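Local atomic coordinates of development-specific protein S (Myxococcus xanthus, PDB entry 1NPS), a protein that assembles on the surface of myxospores in the presence of calcium ions during fruiting body formation. Residues 60-65 / 72-77. Residues are numbered along the deposited sequence; the frame is centred on the assembly and turned at random.
Sequences DQIEVV and GPLNNN. With CA (calcium ion), chain B.
Asn76 OD1 binds a calcium ion at 2.1 Å, in the same turn whose first residue, Leu74, packs against Asp60, Gln61 and Ile62. Tyr7 O, Thr37 O and Ser39 OG complete the protein ligands of this ion. The turn is type II and runs from Leu74 to Asn77. A weak backbone bond closes it, with Asn77 N 3.0 Å from Leu74 O. Asn77 ND2 adds a weak bond of 3.3 Å back to Pro73 O.

The contact has no polar bond across it and is mainly apolar; Leu74 carries it with both methyls. CD2 lies 3.8 Å from Ile62 CG2 and also touches the backbone at Gln61 CA. The two side chains run past each other in opposite senses. In Ile62, CG1 is anti to the backbone N (chi1 178°), which sets CG2 between N and the carbonyl carbon, where it meets Leu74. CD1 of Leu74 rests 4.1 Å from Asp60 OD2, a loose contact with no bond. With an alanine at Leu74 both methyls go, which would probably open a gap beside Ile62 CG2 and Gln61 CA and take away the methyl beside the Asp60 carboxylate.

Strand 61-64, in the second Greek key of this N-terminal domain, is an outer strand of a four-stranded antiparallel sheet, paired with strand 47-52. Van der Waals contacts of one leucine therefore join segment 60-65 to a calcium-binding turn, while weak hydrogen bonds lie within 72-77 and Asn76 binds the metal.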
# COMPACT_ATOMS: atom_id res chain seq x y z
N ASP A 60 -4.09 13.24 -1.49
CA ASP A 60 -4.86 12.69 -0.39
C ASP A 60 -4.11 11.39 -0.03
O ASP A 60 -3.47 10.77 -0.88
CB ASP A 60 -6.30 12.40 -0.85
CG ASP A 60 -7.26 12.17 0.32
OD1 ASP A 60 -6.85 12.31 1.50
OD2 ASP A 60 -8.44 11.85 0.05
N GLN A 61 -4.17 10.99 1.23
CA GLN A 61 -3.45 9.80 1.66
C GLN A 61 -4.11 9.15 2.86
O GLN A 61 -5.01 9.71 3.48
CB GLN A 61 -2.02 10.20 2.04
CG GLN A 61 -1.98 11.28 3.13
CD GLN A 61 -0.57 11.65 3.57
OE1 GLN A 61 0.17 12.31 2.84
NE2 GLN A 61 -0.21 11.26 4.77
N ILE A 62 -3.65 7.95 3.19
CA ILE A 62 -4.17 7.24 4.35
C ILE A 62 -3.02 6.47 4.99
O ILE A 62 -2.21 5.86 4.29
CB ILE A 62 -5.32 6.26 3.98
CG1 ILE A 62 -5.78 5.52 5.24
CG2 ILE A 62 -4.89 5.28 2.88
CD1 ILE A 62 -6.66 4.31 4.96
N GLU A 63 -2.91 6.58 6.30
CA GLU A 63 -1.87 5.85 7.04
C GLU A 63 -2.46 4.56 7.63
O GLU A 63 -3.48 4.60 8.33
CB GLU A 63 -1.29 6.72 8.14
CG GLU A 63 -0.35 5.98 9.07
CD GLU A 63 0.00 6.80 10.28
OE1 GLU A 63 -0.74 6.72 11.29
OE2 GLU A 63 1.01 7.54 10.23
N VAL A 64 -1.89 3.42 7.26
CA VAL A 64 -2.37 2.13 7.76
C VAL A 64 -1.37 1.57 8.77
O VAL A 64 -0.17 1.47 8.50
CB VAL A 64 -2.61 1.10 6.62
CG1 VAL A 64 -3.77 1.54 5.76
CG2 VAL A 64 -1.35 0.94 5.76
N VAL A 65 -1.87 1.20 9.95
CA VAL A 65 -1.00 0.66 10.98
C VAL A 65 -1.42 -0.74 11.40
O VAL A 65 -0.84 -1.31 12.31
CB VAL A 65 -0.96 1.59 12.20
CG1 VAL A 65 -0.44 2.95 11.77
CG2 VAL A 65 -2.35 1.69 12.84
N GLY A 72 -11.76 2.62 1.55
CA GLY A 72 -12.66 3.73 1.34
C GLY A 72 -12.37 4.52 0.08
O GLY A 72 -12.27 3.93 -1.00
N PRO A 73 -12.14 5.83 0.20
CA PRO A 73 -11.85 6.72 -0.94
C PRO A 73 -10.56 6.45 -1.73
O PRO A 73 -10.45 6.84 -2.89
CB PRO A 73 -11.88 8.12 -0.31
CG PRO A 73 -11.40 7.85 1.10
CD PRO A 73 -12.14 6.59 1.47
N LEU A 74 -9.57 5.82 -1.10
CA LEU A 74 -8.33 5.51 -1.80
C LEU A 74 -8.37 4.15 -2.52
O LEU A 74 -7.37 3.72 -3.09
CB LEU A 74 -7.12 5.64 -0.88
CG LEU A 74 -6.47 7.03 -0.89
CD1 LEU A 74 -7.21 7.99 0.04
CD2 LEU A 74 -5.00 6.95 -0.50
N ASN A 75 -9.51 3.48 -2.47
CA ASN A 75 -9.63 2.20 -3.13
C ASN A 75 -9.37 2.41 -4.62
O ASN A 75 -9.93 3.33 -5.22
CB ASN A 75 -11.04 1.62 -2.94
CG ASN A 75 -11.30 0.41 -3.81
OD1 ASN A 75 -10.64 -0.62 -3.67
ND2 ASN A 75 -12.22 0.53 -4.75
N ASN A 76 -8.52 1.57 -5.21
CA ASN A 76 -8.18 1.68 -6.63
C ASN A 76 -7.78 3.12 -6.98
O ASN A 76 -8.14 3.66 -8.03
CB ASN A 76 -9.36 1.23 -7.51
CG ASN A 76 -9.58 -0.29 -7.49
OD1 ASN A 76 -8.74 -1.08 -7.02
ND2 ASN A 76 -10.70 -0.72 -8.06
N ASN A 77 -6.99 3.73 -6.10
CA ASN A 77 -6.55 5.10 -6.27
C ASN A 77 -5.19 5.36 -5.66
O ASN A 77 -4.90 6.48 -5.27
CB ASN A 77 -7.54 6.08 -5.64
CG ASN A 77 -8.57 6.60 -6.62
OD1 ASN A 77 -8.25 6.92 -7.77
ND2 ASN A 77 -9.82 6.72 -6.17
CA CA B . -8.56 -3.10 -6.44
O HOH W 1 -8.85 -3.59 -7.91